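Local coordinates for beta-lactamase domain protein (PDB 5I0P), which binds two zinc ions and is probably a hydrolase of the metallo-beta-lactamase superfamily, at residues Phe46-Ile51 with Pro275-Pro280; Val234-Ser239 with Lys279-Val284; Met311-Ile316 with Glu337-Leu342. All coordinates share one frame; numbering follows the deposited sequence.

How the contacts relate
Contacts 1 and 2 are neighbours, contact 1 at the zinc site and contact 2 beside it, their centres 10 Å apart, and share Lys279 and Pro280 on the chain that leaves the metal ligand His277. They also touch directly: Pro236 CD of contact 2 lies 3.3 Å from His277 O, and Leu48 CD1 of contact 1 meets Ile238 CD1 at 3.5 Å. Contact 1 holds the zinc-bound imidazole itself, whereas in contact 2 the Pro236 side chain stays about 11 Å from a bound zinc. Contact 3 belongs to the C-terminal helical region, with its centre 26 Å from that of contact 1 and 27 Å from that of contact 2; its nearest atoms come within about 6 Å of contact 2.

Contact 1 of 3, residues Phe46-Ile51 with Pro275-Pro280; sequences FSLDHI and PSHGKP. With ZN (zinc ion), chain F.
His277 and His50 meet through a chain of polar contacts that begins at the metal. NE2 of His277 binds the zinc ion at 2.3 Å, and from the other side of the same imidazole ND1 donates to the carbonyl O of His50 at 2.6 Å. The acceptor lies in the ring plane, and ND1 in turn lies in the carbonyl plane of His50, so metal and carbonyl together fix the rotation of the ligand. Leu48 covers one face of this ring, its CD2 standing 3.3 Å from His277 CE1 in a CH-pi contact shifted toward the rim.

The His50 ring forms the next shell. Its CG sits between the backbone N and the carbonyl carbon (chi1 75°), which swings the imidazole over to the 275-280 loop, where NE2 accepts from Gly278 N at 2.8 Å in a nearly straight bond (164°). The other ring nitrogen, ND1, donates to Asp49 OD1, also in plane. Held through both nitrogens, the His50 ring receives the edge of His277 in a T-shaped pair, the planes at 63°. Farther in, Ile51 CA makes a C-H...O contact with Ser276 O.

Asp106, His107 and Asp232 complete the coordination. A histidine from the loop after strand 272-275, facing the start of strand 50-60 and the loop that leads into it, is the last ligand of the two-zinc site of the metallo-beta-lactamase fold.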
ATOM      1  N   PHE A  46     -11.492   1.411 -10.596  1.00 34.36           N
ATOM      2  CA  PHE A  46     -10.407   0.769 -11.325  1.00 32.61           C
ATOM      3  C   PHE A  46     -10.628  -0.724 -11.237  1.00 40.63           C
ATOM      4  O   PHE A  46     -11.603  -1.177 -10.639  1.00 53.00           O
ATOM      5  CB  PHE A  46      -9.034   1.078 -10.721  1.00 38.49           C
ATOM      6  CG  PHE A  46      -8.835   2.504 -10.378  1.00 37.45           C
ATOM      7  CD1 PHE A  46      -8.988   3.494 -11.336  1.00 40.65           C
ATOM      8  CD2 PHE A  46      -8.552   2.858  -9.064  1.00 35.08           C
ATOM      9  CE1 PHE A  46      -8.821   4.819 -10.994  1.00 49.39           C
ATOM     10  CE2 PHE A  46      -8.380   4.169  -8.704  1.00 34.45           C
ATOM     11  CZ  PHE A  46      -8.513   5.161  -9.662  1.00 45.15           C
ATOM     12  N   SER A  47      -9.688  -1.494 -11.796  1.00 46.32           N
ATOM     13  CA  SER A  47      -9.737  -2.952 -11.679  1.00 50.14           C
ATOM     14  C   SER A  47      -9.643  -3.377 -10.225  1.00 43.50           C
ATOM     15  O   SER A  47     -10.224  -4.393  -9.818  1.00 42.80           O
ATOM     16  CB  SER A  47      -8.629  -3.597 -12.506  1.00 54.63           C
ATOM     17  OG  SER A  47      -9.205  -4.252 -13.627  1.00 64.24           O
ATOM     18  N   LEU A  48      -8.848  -2.656  -9.456  1.00 34.70           N
ATOM     19  CA  LEU A  48      -8.895  -2.723  -8.006  1.00 35.47           C
ATOM     20  C   LEU A  48     -10.114  -1.914  -7.577  1.00 34.24           C
ATOM     21  O   LEU A  48     -10.107  -0.685  -7.681  1.00 37.61           O
ATOM     22  CB  LEU A  48      -7.597  -2.152  -7.452  1.00 30.56           C
ATOM     23  CG  LEU A  48      -7.317  -2.228  -5.976  1.00 37.97           C
ATOM     24  CD1 LEU A  48      -6.869  -3.593  -5.614  1.00 37.45           C
ATOM     25  CD2 LEU A  48      -6.266  -1.165  -5.592  1.00 44.17           C
ATOM     26  N   ASP A  49     -11.184  -2.588  -7.152  1.00 32.56           N
ATOM     27  CA  ASP A  49     -12.487  -1.930  -7.057  1.00 27.43           C
ATOM     28  C   ASP A  49     -12.816  -1.409  -5.664  1.00 27.94           C
ATOM     29  O   ASP A  49     -13.939  -0.943  -5.445  1.00 31.74           O
ATOM     30  CB  ASP A  49     -13.615  -2.863  -7.514  1.00 33.91           C
ATOM     31  CG  ASP A  49     -13.765  -4.109  -6.641  1.00 41.12           C
ATOM     32  OD1 ASP A  49     -13.287  -4.122  -5.469  1.00 42.78           O
ATOM     33  OD2 ASP A  49     -14.460  -5.055  -7.114  1.00 41.08           O
ATOM     34  N   HIS A  50     -11.897  -1.508  -4.708  1.00 26.80           N
ATOM     35  CA  HIS A  50     -12.237  -1.103  -3.361  1.00 27.00           C
ATOM     36  C   HIS A  50     -10.966  -0.795  -2.587  1.00 24.67           C
ATOM     37  O   HIS A  50      -9.897  -1.302  -2.896  1.00 20.21           O
ATOM     38  CB  HIS A  50     -13.030  -2.203  -2.653  1.00 22.38           C
ATOM     39  CG  HIS A  50     -12.184  -3.351  -2.231  1.00 21.66           C
ATOM     40  ND1 HIS A  50     -11.893  -4.405  -3.075  1.00 24.15           N
ATOM     41  CD2 HIS A  50     -11.509  -3.589  -1.078  1.00 21.81           C
ATOM     42  CE1 HIS A  50     -11.108  -5.264  -2.441  1.00 22.74           C
ATOM     43  NE2 HIS A  50     -10.846  -4.785  -1.235  1.00 22.44           N
ATOM     44  N   ILE A  51     -11.112  -0.029  -1.521  1.00 27.99           N
ATOM     45  CA  ILE A  51     -10.071   0.072  -0.504  1.00 26.27           C
ATOM     46  C   ILE A  51     -10.738  -0.022   0.863  1.00 25.46           C
ATOM     47  O   ILE A  51     -11.818   0.540   1.079  1.00 25.19           O
ATOM     48  CB  ILE A  51      -9.230   1.366  -0.642  1.00 28.92           C
ATOM     49  CG1 ILE A  51      -8.154   1.427   0.454  1.00 25.10           C
ATOM     50  CG2 ILE A  51     -10.105   2.628  -0.678  1.00 20.47           C
ATOM     51  CD1 ILE A  51      -7.132   2.524   0.267  1.00 18.73           C
ATOM     52  N   PRO A 275      -6.101  -5.908   5.780  1.00 26.08           N
ATOM     53  CA  PRO A 275      -5.456  -5.427   4.561  1.00 26.23           C
ATOM     54  C   PRO A 275      -6.319  -4.380   3.883  1.00 29.54           C
ATOM     55  O   PRO A 275      -7.540  -4.336   4.049  1.00 21.96           O
ATOM     56  CB  PRO A 275      -5.390  -6.683   3.697  1.00 28.06           C
ATOM     57  CG  PRO A 275      -6.766  -7.358   4.039  1.00 24.85           C
ATOM     58  CD  PRO A 275      -7.012  -7.036   5.517  1.00 26.65           C
ATOM     59  N   SER A 276      -5.657  -3.550   3.087  1.00 21.25           N
ATOM     60  CA  SER A 276      -6.386  -2.472   2.449  1.00 21.35           C
ATOM     61  C   SER A 276      -7.205  -2.935   1.258  1.00 25.85           C
ATOM     62  O   SER A 276      -8.035  -2.167   0.772  1.00 27.03           O
ATOM     63  CB  SER A 276      -5.425  -1.358   2.085  1.00 25.54           C
ATOM     64  OG  SER A 276      -5.011  -0.759   3.316  1.00 39.50           O
ATOM     65  N   HIS A 277      -6.995  -4.160   0.780  1.00 23.71           N
ATOM     66  CA  HIS A 277      -7.788  -4.724  -0.303  1.00 29.35           C
ATOM     67  C   HIS A 277      -7.972  -6.210  -0.016  1.00 30.31           C
ATOM     68  O   HIS A 277      -7.000  -6.898   0.301  1.00 30.29           O
ATOM     69  CB  HIS A 277      -7.127  -4.477  -1.675  1.00 22.02           C
ATOM     70  CG  HIS A 277      -6.635  -3.070  -1.849  1.00 26.48           C
ATOM     71  ND1 HIS A 277      -7.435  -2.041  -2.313  1.00 26.64           N
ATOM     72  CD2 HIS A 277      -5.418  -2.517  -1.620  1.00 21.23           C
ATOM     73  CE1 HIS A 277      -6.731  -0.919  -2.370  1.00 21.88           C
ATOM     74  NE2 HIS A 277      -5.509  -1.179  -1.946  1.00 26.44           N
ATOM     75  N   GLY A 278      -9.206  -6.704  -0.138  1.00 27.13           N
ATOM     76  CA  GLY A 278      -9.549  -8.033   0.338  1.00 27.96           C
ATOM     77  C   GLY A 278     -10.325  -7.954   1.634  1.00 28.37           C
ATOM     78  O   GLY A 278     -10.948  -6.944   1.938  1.00 23.71           O
ATOM     79  N   LYS A 279     -10.272  -9.040   2.414  1.00 24.36           N
ATOM     80  CA  LYS A 279     -11.032  -9.130   3.659  1.00 29.15           C
ATOM     81  C   LYS A 279     -10.094  -9.392   4.826  1.00 28.37           C
ATOM     82  O   LYS A 279      -9.012  -9.955   4.630  1.00 30.65           O
ATOM     83  CB  LYS A 279     -12.139 -10.225   3.606  1.00 25.78           C
ATOM     84  CG  LYS A 279     -13.073 -10.014   2.429  1.00 29.52           C
ATOM     85  CD  LYS A 279     -14.285 -10.916   2.309  1.00 35.15           C
ATOM     86  CE  LYS A 279     -14.003 -12.321   1.968  1.00 38.02           C
ATOM     87  NZ  LYS A 279     -15.327 -12.937   1.798  1.00 28.83           N
ATOM     88  N   PRO A 280     -10.462  -8.968   6.042  1.00 26.92           N
ATOM     89  CA  PRO A 280      -9.682  -9.360   7.228  1.00 30.97           C
ATOM     90  C   PRO A 280      -9.493 -10.872   7.245  1.00 35.96           C
ATOM     91  O   PRO A 280     -10.391 -11.642   6.874  1.00 30.87           O
ATOM     92  CB  PRO A 280     -10.548  -8.892   8.410  1.00 26.71           C
ATOM     93  CG  PRO A 280     -11.384  -7.766   7.877  1.00 25.19           C
ATOM     94  CD  PRO A 280     -11.593  -8.080   6.377  1.00 26.26           C
TER
HETATM   95 ZN    ZN F 401      -3.752   0.263  -2.064  1.00 37.13          ZN

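Contact 2 of 3, residues Val234-Ser239 with Lys279-Val284; sequences VLPRIS and KPFRGV
Phe281 has CG between its backbone N and carbonyl carbon (chi1 74°), which sends the benzyl group across to the 234-239 loop and under Pro236, while Val234, with CG1 opposite its own N (chi1 -171°), turns that methyl to the rim of the same ring. The contact lies at the edge of one sheet of the metallo-beta-lactamase fold: Phe281 lies on the short, weakly bonded outermost strand 281-282 of the six-stranded sheet, and the loop it faces follows strand 227-231 and the zinc ligand Asp232.

The proline supplies most of the cover. Pro236 CB lies over a face of the phenyl ring, 3.9 Å from its centroid and 28° off the normal, a CH-pi contact in which CB is 3.6 Å from both CD1 and CE1 of Phe281. The pyrrolidine is displaced toward this side of the ring, with Pro236 CD also reaching Phe281 CE1 at 3.7 Å. Val234 comes instead near the ring plane, CG1 to Phe281 CZ, so the two residues of the loop use different aspects of one aromatic group. The same Val234 methyl goes on to Val284 CG2 at 4.3 Å, in the first turn of helix 284-308, for which Gly283 is the N-cap. Tyr264 of helix 262-265 touches both valines, and Leu16, Tyr18 and Pro275 pack on Pro236.

Beyond the apolar core, Lys279 O lies in the plane of the phenyl ring at its edge, 3.5 Å from Phe281 CD1, and Pro236 CG approaches that same oxygen at 3.7 Å.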
ATOM      1  N   VAL A 234       0.765  -6.770   2.706  1.00 24.18           N
ATOM      2  CA  VAL A 234       0.260  -8.154   2.695  1.00 27.58           C
ATOM      3  C   VAL A 234      -1.213  -8.104   2.322  1.00 31.03           C
ATOM      4  O   VAL A 234      -2.056  -7.714   3.148  1.00 29.47           O
ATOM      5  CB  VAL A 234       0.434  -8.882   4.038  1.00 33.68           C
ATOM      6  CG1 VAL A 234       0.091 -10.366   3.867  1.00 23.65           C
ATOM      7  CG2 VAL A 234       1.848  -8.666   4.638  1.00 23.03           C
ATOM      8  N   LEU A 235      -1.525  -8.490   1.088  1.00 24.18           N
ATOM      9  CA  LEU A 235      -2.892  -8.543   0.657  1.00 25.02           C
ATOM     10  C   LEU A 235      -3.322 -10.001   0.455  1.00 32.98           C
ATOM     11  O   LEU A 235      -2.538 -10.812  -0.045  1.00 33.60           O
ATOM     12  CB  LEU A 235      -3.093  -7.752  -0.627  1.00 21.96           C
ATOM     13  CG  LEU A 235      -2.593  -6.316  -0.545  1.00 26.83           C
ATOM     14  CD1 LEU A 235      -2.578  -5.656  -1.942  1.00 24.03           C
ATOM     15  CD2 LEU A 235      -3.395  -5.524   0.419  1.00 21.20           C
ATOM     16  N   PRO A 236      -4.523 -10.378   0.917  1.00 33.72           N
ATOM     17  CA  PRO A 236      -4.875 -11.807   0.898  1.00 35.94           C
ATOM     18  C   PRO A 236      -5.087 -12.354  -0.500  1.00 31.87           C
ATOM     19  O   PRO A 236      -4.768 -13.519  -0.743  1.00 25.52           O
ATOM     20  CB  PRO A 236      -6.150 -11.887   1.781  1.00 31.26           C
ATOM     21  CG  PRO A 236      -6.751 -10.534   1.733  1.00 24.08           C
ATOM     22  CD  PRO A 236      -5.529  -9.576   1.652  1.00 30.66           C
ATOM     23  N   ARG A 237      -5.639 -11.580  -1.427  1.00 28.61           N
ATOM     24  CA  ARG A 237      -5.980 -12.176  -2.707  1.00 34.35           C
ATOM     25  C   ARG A 237      -5.117 -11.700  -3.866  1.00 35.73           C
ATOM     26  O   ARG A 237      -5.073 -12.383  -4.893  1.00 45.64           O
ATOM     27  CB  ARG A 237      -7.467 -11.942  -3.045  1.00 35.28           C
ATOM     28  N   ILE A 238      -4.485 -10.537  -3.774  1.00 28.37           N
ATOM     29  CA  ILE A 238      -3.745 -10.012  -4.909  1.00 35.31           C
ATOM     30  C   ILE A 238      -2.307  -9.754  -4.490  1.00 37.78           C
ATOM     31  O   ILE A 238      -2.008  -9.544  -3.316  1.00 38.01           O
ATOM     32  CB  ILE A 238      -4.384  -8.738  -5.466  1.00 37.46           C
ATOM     33  CG1 ILE A 238      -4.236  -7.603  -4.489  1.00 35.39           C
ATOM     34  CG2 ILE A 238      -5.899  -8.936  -5.659  1.00 37.83           C
ATOM     35  CD1 ILE A 238      -4.899  -6.354  -4.971  1.00 34.54           C
ATOM     36  N   SER A 239      -1.408  -9.746  -5.465  1.00 37.82           N
ATOM     37  CA  SER A 239      -0.043  -9.454  -5.068  1.00 39.69           C
ATOM     38  C   SER A 239       0.168  -7.939  -4.947  1.00 35.62           C
ATOM     39  O   SER A 239      -0.613  -7.121  -5.447  1.00 30.07           O
ATOM     40  CB  SER A 239       0.955 -10.069  -6.043  1.00 37.24           C
ATOM     41  OG  SER A 239       0.768  -9.511  -7.313  1.00 42.98           O
ATOM     42  N   LYS A 279     -10.272  -9.040   2.414  1.00 24.36           N
ATOM     43  CA  LYS A 279     -11.032  -9.130   3.659  1.00 29.15           C
ATOM     44  C   LYS A 279     -10.094  -9.392   4.826  1.00 28.37           C
ATOM     45  O   LYS A 279      -9.012  -9.955   4.630  1.00 30.65           O
ATOM     46  CB  LYS A 279     -12.139 -10.225   3.606  1.00 25.78           C
ATOM     47  CG  LYS A 279     -13.073 -10.014   2.429  1.00 29.52           C
ATOM     48  CD  LYS A 279     -14.285 -10.916   2.309  1.00 35.15           C
ATOM     49  CE  LYS A 279     -14.003 -12.321   1.968  1.00 38.02           C
ATOM     50  NZ  LYS A 279     -15.327 -12.937   1.798  1.00 28.83           N
ATOM     51  N   PRO A 280     -10.462  -8.968   6.042  1.00 26.92           N
ATOM     52  CA  PRO A 280      -9.682  -9.360   7.228  1.00 30.97           C
ATOM     53  C   PRO A 280      -9.493 -10.872   7.245  1.00 35.96           C
ATOM     54  O   PRO A 280     -10.391 -11.642   6.874  1.00 30.87           O
ATOM     55  CB  PRO A 280     -10.548  -8.892   8.410  1.00 26.71           C
ATOM     56  CG  PRO A 280     -11.384  -7.766   7.877  1.00 25.19           C
ATOM     57  CD  PRO A 280     -11.593  -8.080   6.377  1.00 26.26           C
ATOM     58  N   PHE A 281      -8.296 -11.301   7.631  1.00 33.36           N
ATOM     59  CA  PHE A 281      -7.988 -12.718   7.568  1.00 31.66           C
ATOM     60  C   PHE A 281      -6.903 -13.078   8.576  1.00 36.42           C
ATOM     61  O   PHE A 281      -6.135 -12.236   9.047  1.00 27.27           O
ATOM     62  CB  PHE A 281      -7.541 -13.134   6.172  1.00 28.36           C
ATOM     63  CG  PHE A 281      -6.155 -12.680   5.815  1.00 26.22           C
ATOM     64  CD1 PHE A 281      -5.929 -11.416   5.312  1.00 27.53           C
ATOM     65  CD2 PHE A 281      -5.073 -13.524   5.981  1.00 37.56           C
ATOM     66  CE1 PHE A 281      -4.652 -11.019   4.937  1.00 28.15           C
ATOM     67  CE2 PHE A 281      -3.784 -13.103   5.626  1.00 37.31           C
ATOM     68  CZ  PHE A 281      -3.589 -11.855   5.113  1.00 25.10           C
ATOM     69  N   ARG A 282      -6.869 -14.356   8.907  1.00 35.93           N
ATOM     70  CA  ARG A 282      -5.782 -14.946   9.655  1.00 39.32           C
ATOM     71  C   ARG A 282      -5.048 -15.915   8.733  1.00 45.14           C
ATOM     72  O   ARG A 282      -5.654 -16.561   7.870  1.00 41.15           O
ATOM     73  CB  ARG A 282      -6.300 -15.662  10.910  1.00 33.80           C
ATOM     74  CG  ARG A 282      -6.762 -14.712  11.999  1.00 36.22           C
ATOM     75  CD  ARG A 282      -7.093 -15.371  13.360  1.00 34.13           C
ATOM     76  NE  ARG A 282      -7.214 -14.311  14.370  1.00 41.53           N
ATOM     77  CZ  ARG A 282      -8.336 -13.642  14.653  1.00 40.84           C
ATOM     78  NH1 ARG A 282      -9.453 -13.957  14.021  1.00 34.44           N
ATOM     79  NH2 ARG A 282      -8.341 -12.658  15.562  1.00 32.31           N
ATOM     80  N   GLY A 283      -3.742 -16.029   8.943  1.00 40.85           N
ATOM     81  CA  GLY A 283      -2.928 -16.853   8.086  1.00 36.66           C
ATOM     82  C   GLY A 283      -1.880 -16.019   7.393  1.00 43.90           C
ATOM     83  O   GLY A 283      -1.584 -16.238   6.209  1.00 41.40           O
ATOM     84  N   VAL A 284      -1.306 -15.056   8.125  1.00 39.85           N
ATOM     85  CA  VAL A 284      -0.337 -14.170   7.498  1.00 41.28           C
ATOM     86  C   VAL A 284       0.857 -14.961   6.980  1.00 41.41           C
ATOM     87  O   VAL A 284       1.333 -14.721   5.863  1.00 41.56           O
ATOM     88  CB  VAL A 284       0.097 -13.044   8.456  1.00 36.74           C
ATOM     89  CG1 VAL A 284       0.826 -13.593   9.674  1.00 32.38           C
ATOM     90  CG2 VAL A 284       1.009 -12.067   7.689  1.00 26.44           C
TER

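Contact 3 of 3, residues Met311-Ile316 with Glu337-Leu342; sequences MSAAGI and EALAHL
Ala313 and Ile316 pack against Ala338, Leu339 and Leu342 in an apolar helix-to-helix contact between the first turn of helix 313-320 and the middle of helix 333-347. Both belong to the metallo-beta-lactamase-like C-terminal domain, a family related to helix-turn-helix domains, and the pair lies far from the zinc ions.

The backbones come close, Ala313 CA and Leu339 CA being 5.5 Å apart, as the small side chains of Ala313 and Ala338 at the interface allow. The methyl of Ala338 fits against the other helix, 3.6 Å from Ala313 O and 3.7 Å from Ile316 CG2. Chi1 of -70° puts Ile316 CG1 beside the backbone N and CG2 anti to it, so that CG2 meets Ala338 and CG1 is directed to Leu342, meeting CD1 at 3.9 Å. Leu342 CD1 itself reaches back over the start of the shorter helix, 3.7 Å from Ala313 CA, while Ala313 CB rests on Leu339 CG. Val302 of the long helix 284-308 touches both Ile316 and Leu342, and Tyr363 of strand 361-364 touches the two leucines.

Polar groups are satisfied within each helix. Ser312 is the N-cap of helix 313-320, its OG accepting from Gly315 N. In helix 333-347 Glu337 O takes two donors from one residue, on opposite faces of the carbonyl plane: His341 N at 3.3 Å and, tilted 36° out of that plane, His341 ND1 at 2.7 Å.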
ATOM      1  N   MET A 311      17.096 -10.165 -23.302  1.00 37.77           N
ATOM      2  CA  MET A 311      15.723  -9.679 -23.249  1.00 32.18           C
ATOM      3  C   MET A 311      15.657  -8.251 -22.709  1.00 36.43           C
ATOM      4  O   MET A 311      16.341  -7.904 -21.734  1.00 31.75           O
ATOM      5  CB  MET A 311      14.864 -10.592 -22.352  1.00 30.95           C
ATOM      6  CG  MET A 311      14.771 -12.053 -22.790  1.00 32.76           C
ATOM      7  SD  MET A 311      13.896 -12.135 -24.347  1.00 48.36           S
ATOM      8  CE  MET A 311      12.257 -11.654 -23.765  1.00 37.96           C
ATOM      9  N   SER A 312      14.790  -7.430 -23.311  1.00 34.30           N
ATOM     10  CA  SER A 312      14.482  -6.136 -22.740  1.00 34.88           C
ATOM     11  C   SER A 312      13.269  -6.267 -21.809  1.00 47.04           C
ATOM     12  O   SER A 312      12.537  -7.282 -21.820  1.00 38.67           O
ATOM     13  CB  SER A 312      14.199  -5.117 -23.833  1.00 33.44           C
ATOM     14  OG  SER A 312      12.885  -5.305 -24.377  1.00 39.69           O
ATOM     15  N   ALA A 313      13.040  -5.209 -21.012  1.00 40.85           N
ATOM     16  CA  ALA A 313      11.863  -5.221 -20.155  1.00 42.95           C
ATOM     17  C   ALA A 313      10.586  -5.393 -20.977  1.00 42.46           C
ATOM     18  O   ALA A 313       9.681  -6.119 -20.560  1.00 45.57           O
ATOM     19  CB  ALA A 313      11.798  -3.958 -19.299  1.00 48.76           C
ATOM     20  N   ALA A 314      10.481  -4.724 -22.138  1.00 41.24           N
ATOM     21  CA  ALA A 314       9.294  -4.909 -22.982  1.00 46.62           C
ATOM     22  C   ALA A 314       9.141  -6.352 -23.416  1.00 47.70           C
ATOM     23  O   ALA A 314       8.015  -6.858 -23.499  1.00 52.64           O
ATOM     24  CB  ALA A 314       9.338  -4.031 -24.230  1.00 44.69           C
ATOM     25  N   GLY A 315      10.262  -7.032 -23.699  1.00 44.79           N
ATOM     26  CA  GLY A 315      10.209  -8.444 -24.071  1.00 42.89           C
ATOM     27  C   GLY A 315       9.777  -9.367 -22.945  1.00 43.58           C
ATOM     28  O   GLY A 315       9.268 -10.470 -23.198  1.00 45.12           O
ATOM     29  N   ILE A 316       9.994  -8.954 -21.693  1.00 38.30           N
ATOM     30  CA  ILE A 316       9.612  -9.794 -20.568  1.00 35.28           C
ATOM     31  C   ILE A 316       8.106  -9.694 -20.299  1.00 45.49           C
ATOM     32  O   ILE A 316       7.505 -10.613 -19.733  1.00 53.30           O
ATOM     33  CB  ILE A 316      10.465  -9.444 -19.340  1.00 32.10           C
ATOM     34  CG1 ILE A 316      11.900  -9.921 -19.585  1.00 35.03           C
ATOM     35  CG2 ILE A 316       9.901 -10.072 -18.063  1.00 32.14           C
ATOM     36  CD1 ILE A 316      11.973 -11.394 -20.039  1.00 36.40           C
ATOM     37  N   GLU A 337       6.935  -3.594 -13.695  1.00 43.48           N
ATOM     38  CA  GLU A 337       7.009  -4.836 -12.938  1.00 45.24           C
ATOM     39  C   GLU A 337       8.056  -5.769 -13.545  1.00 39.42           C
ATOM     40  O   GLU A 337       8.780  -6.466 -12.819  1.00 37.66           O
ATOM     41  CB  GLU A 337       5.625  -5.488 -12.870  1.00 55.21           C
ATOM     42  CG  GLU A 337       5.505  -6.679 -11.903  1.00 67.66           C
ATOM     43  CD  GLU A 337       4.855  -6.320 -10.559  1.00 84.89           C
ATOM     44  OE1 GLU A 337       5.517  -6.523  -9.515  1.00 91.84           O
ATOM     45  OE2 GLU A 337       3.690  -5.843 -10.538  1.00 86.07           O
ATOM     46  N   ALA A 338       8.140  -5.818 -14.879  1.00 36.09           N
ATOM     47  CA  ALA A 338       9.181  -6.627 -15.511  1.00 35.52           C
ATOM     48  C   ALA A 338      10.571  -6.104 -15.140  1.00 37.05           C
ATOM     49  O   ALA A 338      11.467  -6.886 -14.809  1.00 44.61           O
ATOM     50  CB  ALA A 338       8.968  -6.670 -17.025  1.00 33.40           C
ATOM     51  N   LEU A 339      10.755  -4.778 -15.140  1.00 31.78           N
ATOM     52  CA  LEU A 339      12.028  -4.197 -14.715  1.00 34.75           C
ATOM     53  C   LEU A 339      12.396  -4.566 -13.276  1.00 36.06           C
ATOM     54  O   LEU A 339      13.579  -4.758 -12.961  1.00 37.86           O
ATOM     55  CB  LEU A 339      11.980  -2.682 -14.850  1.00 38.26           C
ATOM     56  CG  LEU A 339      12.977  -2.108 -15.831  1.00 46.54           C
ATOM     57  CD1 LEU A 339      13.060  -0.623 -15.584  1.00 42.89           C
ATOM     58  CD2 LEU A 339      14.346  -2.785 -15.663  1.00 49.68           C
ATOM     59  N   ALA A 340      11.409  -4.660 -12.387  1.00 37.50           N
ATOM     60  CA  ALA A 340      11.691  -5.062 -11.014  1.00 30.28           C
ATOM     61  C   ALA A 340      12.257  -6.483 -10.941  1.00 33.96           C
ATOM     62  O   ALA A 340      13.144  -6.761 -10.133  1.00 41.69           O
ATOM     63  CB  ALA A 340      10.430  -4.917 -10.169  1.00 32.97           C
ATOM     64  N   HIS A 341      11.739  -7.408 -11.746  1.00 28.52           N
ATOM     65  CA  HIS A 341      12.279  -8.769 -11.728  1.00 30.97           C
ATOM     66  C   HIS A 341      13.645  -8.827 -12.395  1.00 29.66           C
ATOM     67  O   HIS A 341      14.552  -9.527 -11.921  1.00 25.28           O
ATOM     68  CB  HIS A 341      11.302  -9.738 -12.407  1.00 28.64           C
ATOM     69  CG  HIS A 341      10.016  -9.874 -11.666  1.00 31.38           C
ATOM     70  ND1 HIS A 341       9.049  -8.889 -11.692  1.00 37.97           N
ATOM     71  CD2 HIS A 341       9.598 -10.790 -10.760  1.00 37.53           C
ATOM     72  CE1 HIS A 341       8.060  -9.223 -10.874  1.00 40.32           C
ATOM     73  NE2 HIS A 341       8.372 -10.366 -10.287  1.00 40.06           N
ATOM     74  N   LEU A 342      13.808  -8.112 -13.506  1.00 25.37           N
ATOM     75  CA  LEU A 342      15.109  -8.070 -14.153  1.00 24.24           C
ATOM     76  C   LEU A 342      16.162  -7.447 -13.244  1.00 30.47           C
ATOM     77  O   LEU A 342      17.286  -7.953 -13.168  1.00 27.29           O
ATOM     78  CB  LEU A 342      15.019  -7.314 -15.468  1.00 31.42           C
ATOM     79  CG  LEU A 342      14.299  -8.066 -16.579  1.00 27.45           C
ATOM     80  CD1 LEU A 342      13.890  -7.091 -17.696  1.00 26.21           C
ATOM     81  CD2 LEU A 342      15.198  -9.153 -17.114  1.00 24.82           C
TER